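Local coordinates for sulfonate ABC transporter, periplasmic sulfonate-binding protein SsuA (Methylobacillus flagellatus, PDB 3UIF), which probably binds sulfonates or related sulfate esters in the periplasm and delivers them to an ABC transporter for uptake, at residues T88-S99 and K199-N208; T218-K227 and H308-L317. All coordinates share one frame; numbering follows the deposited sequence.

Contact 1: residues T88-S99 and K199-N208; sequences TVQLVAPWGTTS and KLMGGVWARN
Leu91 lays its CB over the six-membered ring of Trp205, 3.8 Å from the centroid and 10° off the normal. The indole reaches this place with CG anti to its own carbonyl carbon (chi1 -64°), and Tyr282 touches both side chains. Further along, the Trp95 ring lies flat on glycine backbone, with Gly202 CA 3.9 Å from the centroid of its five-membered ring. With an alanine in place of Trp95, the Gly202-Gly203 backbone would probably lose its indole cover and a gap open beside Ile73 and Tyr225. Strands 89-94 and 202-207 pair antiparallel within a mixed sheet of the periplasmic binding protein fold, and a classic beta bulge sets Val92 and Ala93 both opposite Val204. Val92 N bonds to Val204 O at 2.9 Å, while Ala93 N reaches the same oxygen only weakly. Beyond the bulge Val204 N returns a bond to Ala93 O at 2.7 Å. The end toward Asn208 is more polar and less enclosed, with Thr88, Gln90, Arg207 and Asn208 partly exposed: Gln90 NE2 donates to Asn208 OD1 at 2.8 Å from above the carbonyl plane, and a water joins Val89 O to Asn208 ND2. Past Gly96, Thr98 N still bonds to Leu200 O at 2.7 Å, but Thr98 and Ser99 are partly exposed, and a glycerol, probably from the crystallisation liquor, is hydrogen-bonded to Trp95 O and Thr97 O.

Contact 2: residues T218-K227 and H308-L317; sequences TQAIVTAYLK and HFVATALKEL
Thr218 CG2 sits over the centre of the Phe309 ring, 3.6 Å from its centroid, while Gln219 OE1 approaches the ring edge near its plane. Gln219 also sends NE2 to Phe309 O at 3.1 Å, nearly straight (167°) and on a lone pair in the carbonyl plane. That oxygen takes the helical bond from Ala313 N too, so two donors grip it. One turn along helix 215-233, Val222 CG2 meets Phe309 CB at 3.6 Å, and Leu226 CD1 presses on Ala313 CB at 3.5 Å. The small Ala313 side chain probably helps the helix segments come to 8.9 Å between axes. What positions the Gln219 amide is a second bond, Gln219 NE2 to Thr223 OG1 at 3.0 Å, reached by a bend at chi2 (63°). Thr223 OG1 donates to Glu316 OE2 at 3.1 Å, nearly along its C-O axis, so a short relay runs from amide through hydroxyl to the exposed carboxylate. Lys227 and Leu317 close that end through aliphatic carbons. The segments cross at -58°; Val222 and Phe309 rest on Val92 of strand 89-94, helix 208-213 touches Thr218 and Phe309, and helix 35-41 packs on the Ala220, Ile221 and Ala224 side of helix 215-233.

Overall arrangement
Contact 1 is the more deeply buried of the two: its centre lies about 8 Å from the centre of the chain, that of contact 2 about 20 Å, and contact 2 is partly exposed. The first is strand pairing, carried by backbone hydrogen bonds and indole rings over backbone and aliphatic groups; the second is helix packing, in which side chains do the polar work. They share a border rather than an element: Val92 O touches both Val222 CG2 and Val310 CG2, and Tyr225 of helix 215-233 lies against Trp95 and Val204. Contact 2 thus covers the bulged stretch of contact 1, with polar links set toward the solvent side.

Contact 1: residues T88-S99 and K199-N208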
ATOM      1  N   THR A  88      10.653  10.441 -12.326  1.00 49.83           N
ATOM      2  CA  THR A  88       9.972  11.666 -11.896  1.00 50.41           C
ATOM      3  C   THR A  88       9.910  11.797 -10.378  1.00 47.56           C
ATOM      4  O   THR A  88       9.943  12.902  -9.841  1.00 47.51           O
ATOM      5  CB  THR A  88       8.543  11.766 -12.496  1.00 49.74           C
ATOM      6  OG1 THR A  88       8.603  11.723 -13.936  1.00 51.39           O
ATOM      7  CG2 THR A  88       7.833  13.052 -12.043  1.00 49.27           C
ATOM      8  N   VAL A  89       9.856  10.655  -9.702  1.00 46.54           N
ATOM      9  CA  VAL A  89       9.418  10.583  -8.314  1.00 44.76           C
ATOM     10  C   VAL A  89      10.214   9.531  -7.518  1.00 44.03           C
ATOM     11  O   VAL A  89      10.647   8.522  -8.081  1.00 44.76           O
ATOM     12  CB  VAL A  89       7.882  10.372  -8.308  1.00 44.14           C
ATOM     13  CG1 VAL A  89       7.429   9.197  -7.462  1.00 42.86           C
ATOM     14  CG2 VAL A  89       7.170  11.660  -7.942  1.00 44.08           C
ATOM     15  N   GLN A  90      10.412   9.802  -6.228  1.00 43.11           N
ATOM     16  CA  GLN A  90      11.250   9.010  -5.306  1.00 43.16           C
ATOM     17  C   GLN A  90      10.461   8.621  -4.073  1.00 41.31           C
ATOM     18  O   GLN A  90       9.682   9.434  -3.562  1.00 40.84           O
ATOM     19  CB  GLN A  90      12.340   9.888  -4.725  1.00 43.20           C
ATOM     20  CG  GLN A  90      13.709   9.794  -5.301  1.00 44.42           C
ATOM     21  CD  GLN A  90      14.480  11.054  -4.943  1.00 45.97           C
ATOM     22  OE1 GLN A  90      14.960  11.204  -3.819  1.00 44.72           O
ATOM     23  NE2 GLN A  90      14.586  11.983  -5.903  1.00 46.32           N
ATOM     24  N   LEU A  91      10.713   7.426  -3.541  1.00 41.22           N
ATOM     25  CA  LEU A  91      10.171   7.054  -2.238  1.00 39.81           C
ATOM     26  C   LEU A  91      11.084   7.613  -1.133  1.00 39.70           C
ATOM     27  O   LEU A  91      12.243   7.177  -1.005  1.00 39.50           O
ATOM     28  CB  LEU A  91      10.029   5.533  -2.111  1.00 38.59           C
ATOM     29  CG  LEU A  91       9.448   5.002  -0.796  1.00 38.18           C
ATOM     30  CD1 LEU A  91       7.997   5.438  -0.605  1.00 37.78           C
ATOM     31  CD2 LEU A  91       9.546   3.488  -0.777  1.00 37.49           C
ATOM     32  N   VAL A  92      10.562   8.574  -0.352  1.00 38.30           N
ATOM     33  CA  VAL A  92      11.332   9.213   0.737  1.00 38.81           C
ATOM     34  C   VAL A  92      10.902   8.776   2.141  1.00 38.49           C
ATOM     35  O   VAL A  92      11.583   9.088   3.122  1.00 38.89           O
ATOM     36  CB  VAL A  92      11.343  10.751   0.653  1.00 39.59           C
ATOM     37  CG1 VAL A  92      12.099  11.222  -0.593  1.00 40.05           C
ATOM     38  CG2 VAL A  92       9.926  11.320   0.720  1.00 39.36           C
ATOM     39  N   ALA A  93       9.774   8.070   2.223  1.00 37.17           N
ATOM     40  CA  ALA A  93       9.303   7.441   3.461  1.00 37.25           C
ATOM     41  C   ALA A  93       8.312   6.306   3.152  1.00 36.74           C
ATOM     42  O   ALA A  93       7.147   6.567   2.806  1.00 36.55           O
ATOM     43  CB  ALA A  93       8.670   8.475   4.394  1.00 37.36           C
ATOM     44  N   PRO A  94       8.781   5.044   3.252  1.00 36.47           N
ATOM     45  CA  PRO A  94       7.915   3.888   3.085  1.00 36.51           C
ATOM     46  C   PRO A  94       6.914   3.858   4.233  1.00 35.98           C
ATOM     47  O   PRO A  94       7.301   4.122   5.376  1.00 35.91           O
ATOM     48  CB  PRO A  94       8.880   2.698   3.184  1.00 36.53           C
ATOM     49  CG  PRO A  94      10.241   3.252   2.953  1.00 37.00           C
ATOM     50  CD  PRO A  94      10.173   4.640   3.509  1.00 37.10           C
ATOM     51  N   TRP A  95       5.646   3.561   3.934  1.00 35.64           N
ATOM     52  CA  TRP A  95       4.625   3.552   4.968  1.00 35.27           C
ATOM     53  C   TRP A  95       4.435   2.196   5.630  1.00 36.15           C
ATOM     54  O   TRP A  95       3.563   2.017   6.483  1.00 35.60           O
ATOM     55  CB  TRP A  95       3.313   4.129   4.439  1.00 35.91           C
ATOM     56  CG  TRP A  95       2.600   3.331   3.359  1.00 35.96           C
ATOM     57  CD1 TRP A  95       2.778   1.987   3.018  1.00 35.97           C
ATOM     58  CD2 TRP A  95       1.529   3.804   2.470  1.00 36.04           C
ATOM     59  NE1 TRP A  95       1.931   1.621   2.009  1.00 36.02           N
ATOM     60  CE2 TRP A  95       1.145   2.649   1.639  1.00 35.99           C
ATOM     61  CE3 TRP A  95       0.862   5.022   2.290  1.00 36.73           C
ATOM     62  CZ2 TRP A  95       0.150   2.736   0.662  1.00 36.39           C
ATOM     63  CZ3 TRP A  95      -0.144   5.091   1.311  1.00 36.77           C
ATOM     64  CH2 TRP A  95      -0.489   3.970   0.518  1.00 36.79           C
ATOM     65  N   GLY A  96       5.260   1.232   5.243  1.00 35.54           N
ATOM     66  CA  GLY A  96       5.166  -0.111   5.762  1.00 35.50           C
ATOM     67  C   GLY A  96       4.419  -1.021   4.810  1.00 36.41           C
ATOM     68  O   GLY A  96       4.535  -0.906   3.571  1.00 35.68           O
ATOM     69  N   THR A  97       3.652  -1.941   5.371  1.00 35.42           N
ATOM     70  CA  THR A  97       2.930  -2.856   4.525  1.00 35.94           C
ATOM     71  C   THR A  97       1.477  -2.567   4.669  1.00 35.95           C
ATOM     72  O   THR A  97       0.900  -2.638   5.754  1.00 35.67           O
ATOM     73  CB  THR A  97       3.245  -4.333   4.808  1.00 36.08           C
ATOM     74  OG1 THR A  97       3.370  -4.531   6.220  1.00 36.03           O
ATOM     75  CG2 THR A  97       4.541  -4.741   4.114  1.00 36.74           C
ATOM     76  N   THR A  98       0.873  -2.213   3.553  1.00 36.13           N
ATOM     77  CA  THR A  98      -0.458  -1.689   3.629  1.00 35.64           C
ATOM     78  C   THR A  98      -1.545  -2.787   3.717  1.00 36.20           C
ATOM     79  O   THR A  98      -2.460  -2.665   4.535  1.00 36.05           O
ATOM     80  CB  THR A  98      -0.663  -0.540   2.600  1.00 36.11           C
ATOM     81  OG1 THR A  98      -1.895   0.138   2.861  1.00 36.24           O
ATOM     82  CG2 THR A  98      -0.603  -1.009   1.171  1.00 36.38           C
ATOM     83  N   SER A  99      -1.403  -3.882   2.951  1.00 36.61           N
ATOM     84  CA  SER A  99      -2.444  -4.916   2.897  1.00 36.42           C
ATOM     85  C   SER A  99      -1.950  -6.342   2.689  1.00 37.00           C
ATOM     86  O   SER A  99      -1.017  -6.584   1.908  1.00 37.17           O
ATOM     87  CB  SER A  99      -3.411  -4.615   1.744  1.00 37.08           C
ATOM     88  OG  SER A  99      -3.524  -3.224   1.510  1.00 37.05           O
ATOM     89  N   LYS A 199       3.340  -8.580   0.447  1.00 39.64           N
ATOM     90  CA  LYS A 199       2.389  -7.618   0.951  1.00 38.96           C
ATOM     91  C   LYS A 199       2.476  -6.326   0.152  1.00 38.42           C
ATOM     92  O   LYS A 199       3.517  -6.021  -0.430  1.00 38.62           O
ATOM     93  CB  LYS A 199       2.694  -7.337   2.411  1.00 37.93           C
ATOM     94  CG  LYS A 199       2.036  -8.293   3.386  1.00 38.91           C
ATOM     95  CD  LYS A 199       2.842  -8.323   4.680  1.00 39.33           C
ATOM     96  CE  LYS A 199       2.368  -9.428   5.604  1.00 38.08           C
ATOM     97  NZ  LYS A 199       1.552  -8.757   6.637  1.00 37.65           N
ATOM     98  N   LEU A 200       1.386  -5.570   0.140  1.00 37.53           N
ATOM     99  CA  LEU A 200       1.347  -4.270  -0.558  1.00 37.70           C
ATOM    100  C   LEU A 200       2.133  -3.172   0.182  1.00 37.09           C
ATOM    101  O   LEU A 200       2.169  -3.121   1.422  1.00 36.54           O
ATOM    102  CB  LEU A 200      -0.107  -3.828  -0.808  1.00 37.36           C
ATOM    103  CG  LEU A 200      -0.786  -4.451  -2.036  1.00 39.01           C
ATOM    104  CD1 LEU A 200      -0.294  -5.869  -2.313  1.00 38.76           C
ATOM    105  CD2 LEU A 200      -2.291  -4.437  -1.924  1.00 38.13           C
HETATM  106  N   MSE A 201       2.771  -2.305  -0.597  1.00 37.13           N
HETATM  107  CA  MSE A 201       3.643  -1.262  -0.039  1.00 36.93           C
HETATM  108  C   MSE A 201       3.325   0.129  -0.588  1.00 36.92           C
HETATM  109  O   MSE A 201       2.267   0.348  -1.186  1.00 36.91           O
HETATM  110  CB  MSE A 201       5.089  -1.681  -0.284  1.00 37.33           C
HETATM  111  CG  MSE A 201       5.400  -3.000   0.420  1.00 37.63           C
HETATM  112 SE   MSE A 201       7.340  -3.157   0.737  1.00 37.75          SE
HETATM  113  CE  MSE A 201       7.404  -4.943   1.567  1.00 38.27           C
ATOM    114  N   GLY A 202       4.242   1.072  -0.370  1.00 36.57           N
ATOM    115  CA  GLY A 202       4.084   2.462  -0.777  1.00 36.69           C
ATOM    116  C   GLY A 202       4.516   3.405   0.327  1.00 36.01           C
ATOM    117  O   GLY A 202       5.303   3.055   1.212  1.00 36.08           O
ATOM    118  N   GLY A 203       3.986   4.615   0.292  1.00 36.27           N
ATOM    119  CA  GLY A 203       4.384   5.619   1.253  1.00 36.47           C
ATOM    120  C   GLY A 203       4.442   6.998   0.646  1.00 36.07           C
ATOM    121  O   GLY A 203       3.626   7.342  -0.210  1.00 37.08           O
ATOM    122  N   VAL A 204       5.432   7.769   1.092  1.00 36.74           N
ATOM    123  CA  VAL A 204       5.557   9.173   0.754  1.00 37.42           C
ATOM    124  C   VAL A 204       6.507   9.331  -0.403  1.00 38.01           C
ATOM    125  O   VAL A 204       7.703   9.047  -0.288  1.00 38.27           O
ATOM    126  CB  VAL A 204       6.048  10.010   1.946  1.00 37.66           C
ATOM    127  CG1 VAL A 204       6.194  11.465   1.547  1.00 38.39           C
ATOM    128  CG2 VAL A 204       5.101   9.878   3.133  1.00 37.65           C
ATOM    129  N   TRP A 205       5.954   9.777  -1.522  1.00 38.76           N
ATOM    130  CA  TRP A 205       6.703   9.969  -2.757  1.00 39.53           C
ATOM    131  C   TRP A 205       6.965  11.433  -3.020  1.00 40.44           C
ATOM    132  O   TRP A 205       6.093  12.290  -2.835  1.00 40.64           O
ATOM    133  CB  TRP A 205       5.965   9.310  -3.930  1.00 40.09           C
ATOM    134  CG  TRP A 205       5.870   7.809  -3.798  1.00 39.58           C
ATOM    135  CD1 TRP A 205       4.923   7.070  -3.089  1.00 38.66           C
ATOM    136  CD2 TRP A 205       6.759   6.809  -4.393  1.00 39.82           C
ATOM    137  NE1 TRP A 205       5.169   5.723  -3.200  1.00 38.58           N
ATOM    138  CE2 TRP A 205       6.252   5.500  -3.968  1.00 39.35           C
ATOM    139  CE3 TRP A 205       7.889   6.863  -5.205  1.00 40.73           C
ATOM    140  CZ2 TRP A 205       6.861   4.318  -4.351  1.00 39.59           C
ATOM    141  CZ3 TRP A 205       8.498   5.661  -5.587  1.00 41.31           C
ATOM    142  CH2 TRP A 205       7.997   4.419  -5.159  1.00 40.54           C
ATOM    143  N   ALA A 206       8.183  11.736  -3.442  1.00 41.11           N
ATOM    144  CA  ALA A 206       8.588  13.109  -3.674  1.00 41.97           C
ATOM    145  C   ALA A 206       9.012  13.322  -5.116  1.00 43.28           C
ATOM    146  O   ALA A 206       9.678  12.459  -5.715  1.00 43.42           O
ATOM    147  CB  ALA A 206       9.714  13.479  -2.740  1.00 42.10           C
ATOM    148  N   ARG A 207       8.623  14.475  -5.668  1.00 44.12           N
ATOM    149  CA  ARG A 207       9.072  14.901  -6.986  1.00 45.43           C
ATOM    150  C   ARG A 207      10.600  15.100  -6.987  1.00 46.22           C
ATOM    151  O   ARG A 207      11.143  15.807  -6.148  1.00 46.30           O
ATOM    152  CB  ARG A 207       8.317  16.158  -7.408  1.00 46.39           C
ATOM    153  CG  ARG A 207       8.406  16.483  -8.888  1.00 47.96           C
ATOM    154  CD  ARG A 207       7.357  17.502  -9.313  1.00 48.81           C
ATOM    155  NE  ARG A 207       7.198  18.576  -8.333  1.00 48.73           N
ATOM    156  CZ  ARG A 207       7.974  19.656  -8.227  1.00 49.66           C
ATOM    157  NH1 ARG A 207       9.001  19.866  -9.046  1.00 50.74           N
ATOM    158  NH2 ARG A 207       7.716  20.535  -7.278  1.00 49.32           N
ATOM    159  N   ASN A 208      11.285  14.433  -7.912  1.00 47.01           N
ATOM    160  CA  ASN A 208      12.746  14.384  -7.928  1.00 47.75           C
ATOM    161  C   ASN A 208      13.382  15.767  -7.887  1.00 48.98           C
ATOM    162  O   ASN A 208      14.306  16.009  -7.107  1.00 49.14           O
ATOM    163  CB  ASN A 208      13.241  13.570  -9.126  1.00 48.74           C
ATOM    164  CG  ASN A 208      13.008  12.064  -8.956  1.00 47.91           C
ATOM    165  OD1 ASN A 208      12.668  11.578  -7.874  1.00 46.37           O
ATOM    166  ND2 ASN A 208      13.201  11.319 -10.038  1.00 48.61           N
TER
HETATM  167  O   HOH W   1      12.996   8.271  -9.900  1.00 43.13           O

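Contact 2: residues T218-K227 and H308-L317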
ATOM      1  N   THR A 218      12.339  18.618   2.553  1.00 45.19           N
ATOM      2  CA  THR A 218      12.027  17.205   2.362  1.00 43.96           C
ATOM      3  C   THR A 218      12.257  16.490   3.677  1.00 43.26           C
ATOM      4  O   THR A 218      11.434  15.693   4.109  1.00 42.14           O
ATOM      5  CB  THR A 218      12.870  16.559   1.240  1.00 44.13           C
ATOM      6  OG1 THR A 218      12.635  17.239  -0.002  1.00 44.58           O
ATOM      7  CG2 THR A 218      12.516  15.068   1.071  1.00 42.53           C
ATOM      8  N   GLN A 219      13.371  16.816   4.321  1.00 44.29           N
ATOM      9  CA  GLN A 219      13.729  16.252   5.618  1.00 43.85           C
ATOM     10  C   GLN A 219      12.702  16.591   6.694  1.00 43.74           C
ATOM     11  O   GLN A 219      12.334  15.734   7.493  1.00 43.02           O
ATOM     12  CB  GLN A 219      15.111  16.731   6.051  1.00 45.21           C
ATOM     13  CG  GLN A 219      15.603  16.075   7.333  1.00 45.20           C
ATOM     14  CD  GLN A 219      15.784  14.583   7.173  1.00 44.56           C
ATOM     15  OE1 GLN A 219      16.663  14.127   6.432  1.00 44.96           O
ATOM     16  NE2 GLN A 219      14.935  13.802   7.862  1.00 43.80           N
ATOM     17  N   ALA A 220      12.239  17.832   6.707  1.00 44.57           N
ATOM     18  CA  ALA A 220      11.301  18.265   7.712  1.00 44.44           C
ATOM     19  C   ALA A 220      10.025  17.435   7.582  1.00 43.41           C
ATOM     20  O   ALA A 220       9.473  16.955   8.577  1.00 43.06           O
ATOM     21  CB  ALA A 220      11.031  19.750   7.580  1.00 46.23           C
ATOM     22  N   ILE A 221       9.601  17.216   6.338  1.00 43.18           N
ATOM     23  CA  ILE A 221       8.447  16.360   6.041  1.00 41.69           C
ATOM     24  C   ILE A 221       8.619  14.915   6.507  1.00 40.87           C
ATOM     25  O   ILE A 221       7.758  14.375   7.203  1.00 40.43           O
ATOM     26  CB  ILE A 221       8.060  16.460   4.558  1.00 41.62           C
ATOM     27  CG1 ILE A 221       7.087  17.609   4.393  1.00 43.10           C
ATOM     28  CG2 ILE A 221       7.382  15.193   4.047  1.00 40.63           C
ATOM     29  CD1 ILE A 221       7.327  18.390   3.137  1.00 43.45           C
ATOM     30  N   VAL A 222       9.735  14.303   6.132  1.00 40.88           N
ATOM     31  CA  VAL A 222      10.045  12.937   6.559  1.00 40.07           C
ATOM     32  C   VAL A 222      10.168  12.795   8.086  1.00 40.46           C
ATOM     33  O   VAL A 222       9.561  11.895   8.684  1.00 39.99           O
ATOM     34  CB  VAL A 222      11.297  12.379   5.859  1.00 40.21           C
ATOM     35  CG1 VAL A 222      11.516  10.938   6.279  1.00 39.73           C
ATOM     36  CG2 VAL A 222      11.150  12.480   4.340  1.00 40.12           C
ATOM     37  N   THR A 223      10.934  13.677   8.721  1.00 41.54           N
ATOM     38  CA  THR A 223      11.023  13.659  10.173  1.00 42.02           C
ATOM     39  C   THR A 223       9.623  13.787  10.790  1.00 41.93           C
ATOM     40  O   THR A 223       9.256  12.995  11.659  1.00 41.81           O
ATOM     41  CB  THR A 223      11.948  14.756  10.702  1.00 43.45           C
ATOM     42  OG1 THR A 223      13.296  14.465  10.315  1.00 44.22           O
ATOM     43  CG2 THR A 223      11.866  14.836  12.195  1.00 44.18           C
ATOM     44  N   ALA A 224       8.839  14.758  10.320  1.00 42.13           N
ATOM     45  CA  ALA A 224       7.487  14.976  10.848  1.00 42.14           C
ATOM     46  C   ALA A 224       6.587  13.758  10.629  1.00 41.16           C
ATOM     47  O   ALA A 224       5.870  13.349  11.532  1.00 41.65           O
ATOM     48  CB  ALA A 224       6.862  16.232  10.261  1.00 42.71           C
ATOM     49  N   TYR A 225       6.650  13.183   9.435  1.00 40.25           N
ATOM     50  CA  TYR A 225       5.943  11.963   9.114  1.00 40.19           C
ATOM     51  C   TYR A 225       6.229  10.823  10.083  1.00 39.28           C
ATOM     52  O   TYR A 225       5.309  10.236  10.649  1.00 39.02           O
ATOM     53  CB  TYR A 225       6.316  11.506   7.713  1.00 38.75           C
ATOM     54  CG  TYR A 225       5.600  10.243   7.283  1.00 37.92           C
ATOM     55  CD1 TYR A 225       4.275  10.285   6.869  1.00 37.72           C
ATOM     56  CD2 TYR A 225       6.265   9.014   7.267  1.00 37.55           C
ATOM     57  CE1 TYR A 225       3.621   9.140   6.458  1.00 37.31           C
ATOM     58  CE2 TYR A 225       5.631   7.857   6.862  1.00 36.84           C
ATOM     59  CZ  TYR A 225       4.303   7.921   6.460  1.00 36.72           C
ATOM     60  OH  TYR A 225       3.649   6.773   6.046  1.00 36.37           O
ATOM     61  N   LEU A 226       7.502  10.492  10.243  1.00 39.37           N
ATOM     62  CA  LEU A 226       7.899   9.424  11.156  1.00 39.39           C
ATOM     63  C   LEU A 226       7.461   9.658  12.611  1.00 40.26           C
ATOM     64  O   LEU A 226       7.151   8.703  13.333  1.00 39.97           O
ATOM     65  CB  LEU A 226       9.405   9.157  11.061  1.00 39.16           C
ATOM     66  CG  LEU A 226       9.839   8.613   9.702  1.00 39.26           C
ATOM     67  CD1 LEU A 226      11.347   8.423   9.646  1.00 39.89           C
ATOM     68  CD2 LEU A 226       9.124   7.308   9.364  1.00 37.87           C
ATOM     69  N   LYS A 227       7.420  10.921  13.035  1.00 41.21           N
ATOM     70  CA  LYS A 227       6.899  11.231  14.369  1.00 41.92           C
ATOM     71  C   LYS A 227       5.487  10.695  14.533  1.00 41.75           C
ATOM     72  O   LYS A 227       5.195  10.024  15.526  1.00 42.22           O
ATOM     73  CB  LYS A 227       6.943  12.717  14.655  1.00 43.41           C
ATOM     74  CG  LYS A 227       8.251  13.165  15.263  1.00 44.54           C
ATOM     75  CD  LYS A 227       8.426  14.665  15.132  1.00 46.23           C
ATOM     76  CE  LYS A 227       8.802  15.251  16.479  1.00 49.45           C
ATOM     77  NZ  LYS A 227       9.289  16.651  16.331  1.00 52.55           N
ATOM     78  N   HIS A 308      17.939   8.182   2.381  1.00 43.95           N
ATOM     79  CA  HIS A 308      18.688   9.197   3.143  1.00 45.24           C
ATOM     80  C   HIS A 308      17.891   9.923   4.209  1.00 44.31           C
ATOM     81  O   HIS A 308      18.431  10.243   5.270  1.00 45.09           O
ATOM     82  CB  HIS A 308      19.401  10.191   2.204  1.00 46.62           C
ATOM     83  CG  HIS A 308      19.940  11.425   2.906  1.00 47.15           C
ATOM     84  ND1 HIS A 308      20.996  11.382   3.756  1.00 48.63           N
ATOM     85  CD2 HIS A 308      19.517  12.768   2.870  1.00 48.54           C
ATOM     86  CE1 HIS A 308      21.247  12.635   4.230  1.00 49.26           C
ATOM     87  NE2 HIS A 308      20.339  13.479   3.688  1.00 48.67           N
ATOM     88  N   PHE A 309      16.611  10.176   3.946  1.00 42.88           N
ATOM     89  CA  PHE A 309      15.764  10.955   4.856  1.00 42.57           C
ATOM     90  C   PHE A 309      15.256  10.203   6.095  1.00 41.88           C
ATOM     91  O   PHE A 309      15.128  10.799   7.174  1.00 42.01           O
ATOM     92  CB  PHE A 309      14.607  11.596   4.085  1.00 41.71           C
ATOM     93  CG  PHE A 309      15.070  12.485   2.983  1.00 42.37           C
ATOM     94  CD1 PHE A 309      15.571  13.756   3.264  1.00 43.25           C
ATOM     95  CD2 PHE A 309      15.069  12.037   1.667  1.00 42.47           C
ATOM     96  CE1 PHE A 309      16.039  14.578   2.242  1.00 44.20           C
ATOM     97  CE2 PHE A 309      15.528  12.857   0.638  1.00 43.29           C
ATOM     98  CZ  PHE A 309      16.019  14.132   0.929  1.00 44.20           C
ATOM     99  N   VAL A 310      14.960   8.914   5.929  1.00 41.24           N
ATOM    100  CA  VAL A 310      14.546   8.056   7.027  1.00 40.78           C
ATOM    101  C   VAL A 310      15.744   7.782   7.964  1.00 42.11           C
ATOM    102  O   VAL A 310      15.621   7.847   9.204  1.00 42.31           O
ATOM    103  CB  VAL A 310      13.926   6.757   6.480  1.00 40.19           C
ATOM    104  CG1 VAL A 310      13.916   5.643   7.528  1.00 40.14           C
ATOM    105  CG2 VAL A 310      12.537   7.038   5.914  1.00 38.89           C
ATOM    106  N   ALA A 311      16.900   7.501   7.355  1.00 42.93           N
ATOM    107  CA  ALA A 311      18.171   7.384   8.068  1.00 44.23           C
ATOM    108  C   ALA A 311      18.444   8.628   8.932  1.00 45.11           C
ATOM    109  O   ALA A 311      18.711   8.492  10.138  1.00 45.95           O
ATOM    110  CB  ALA A 311      19.311   7.133   7.091  1.00 45.36           C
ATOM    111  N   THR A 312      18.370   9.826   8.335  1.00 45.01           N
ATOM    112  CA  THR A 312      18.579  11.062   9.103  1.00 45.94           C
ATOM    113  C   THR A 312      17.525  11.186  10.218  1.00 45.43           C
ATOM    114  O   THR A 312      17.863  11.455  11.381  1.00 46.46           O
ATOM    115  CB  THR A 312      18.612  12.329   8.205  1.00 46.19           C
ATOM    116  OG1 THR A 312      19.690  12.225   7.271  1.00 47.35           O
ATOM    117  CG2 THR A 312      18.809  13.600   9.027  1.00 47.13           C
ATOM    118  N   ALA A 313      16.265  10.941   9.862  1.00 44.06           N
ATOM    119  CA  ALA A 313      15.140  11.064  10.795  1.00 43.76           C
ATOM    120  C   ALA A 313      15.210  10.124  12.001  1.00 44.10           C
ATOM    121  O   ALA A 313      14.956  10.565  13.118  1.00 44.65           O
ATOM    122  CB  ALA A 313      13.814  10.912  10.067  1.00 42.24           C
ATOM    123  N   LEU A 314      15.565   8.855  11.770  1.00 43.83           N
ATOM    124  CA  LEU A 314      15.670   7.837  12.834  1.00 44.23           C
ATOM    125  C   LEU A 314      16.788   8.136  13.834  1.00 46.08           C
ATOM    126  O   LEU A 314      16.618   7.922  15.035  1.00 46.67           O
ATOM    127  CB  LEU A 314      15.888   6.445  12.243  1.00 43.91           C
ATOM    128  CG  LEU A 314      14.878   5.779  11.291  1.00 42.37           C
ATOM    129  CD1 LEU A 314      15.476   4.463  10.831  1.00 42.47           C
ATOM    130  CD2 LEU A 314      13.492   5.558  11.889  1.00 40.26           C
ATOM    131  N   LYS A 315      17.924   8.622  13.335  1.00 46.86           N
ATOM    132  CA  LYS A 315      19.001   9.127  14.192  1.00 48.53           C
ATOM    133  C   LYS A 315      18.488  10.322  15.008  1.00 49.02           C
ATOM    134  O   LYS A 315      18.602  10.340  16.218  1.00 50.25           O
ATOM    135  CB  LYS A 315      20.248   9.509  13.364  1.00 49.63           C
ATOM    136  CG  LYS A 315      21.393  10.168  14.150  1.00 51.51           C
ATOM    137  CD  LYS A 315      22.630  10.388  13.280  1.00 53.78           C
ATOM    138  CE  LYS A 315      23.683  11.305  13.910  1.00 56.67           C
ATOM    139  NZ  LYS A 315      23.497  12.760  13.572  1.00 56.52           N
ATOM    140  N   GLU A 316      17.891  11.298  14.333  1.00 48.38           N
ATOM    141  CA  GLU A 316      17.374  12.516  14.967  1.00 48.82           C
ATOM    142  C   GLU A 316      16.312  12.228  16.026  1.00 48.63           C
ATOM    143  O   GLU A 316      16.212  12.939  17.015  1.00 49.50           O
ATOM    144  CB  GLU A 316      16.752  13.391  13.889  1.00 47.93           C
ATOM    145  CG  GLU A 316      17.128  14.865  13.915  1.00 54.37           C
ATOM    146  CD  GLU A 316      16.867  15.535  12.565  1.00 57.45           C
ATOM    147  OE1 GLU A 316      17.834  16.112  12.009  1.00 60.24           O
ATOM    148  OE2 GLU A 316      15.710  15.460  12.047  1.00 58.73           O
ATOM    149  N   LEU A 317      15.516  11.187  15.815  1.00 47.51           N
ATOM    150  CA  LEU A 317      14.400  10.908  16.700  1.00 47.01           C
ATOM    151  C   LEU A 317      14.734   9.847  17.729  1.00 48.07           C
ATOM    152  O   LEU A 317      13.898   9.513  18.565  1.00 48.35           O
ATOM    153  CB  LEU A 317      13.177  10.467  15.891  1.00 45.52           C
ATOM    154  CG  LEU A 317      12.412  11.494  15.035  1.00 44.91           C
ATOM    155  CD1 LEU A 317      11.172  10.845  14.416  1.00 43.49           C
ATOM    156  CD2 LEU A 317      12.049  12.758  15.817  1.00 44.64           C
TER
HETATM  157  O   HOH W   2      18.795  15.108   5.444  1.00 43.17           O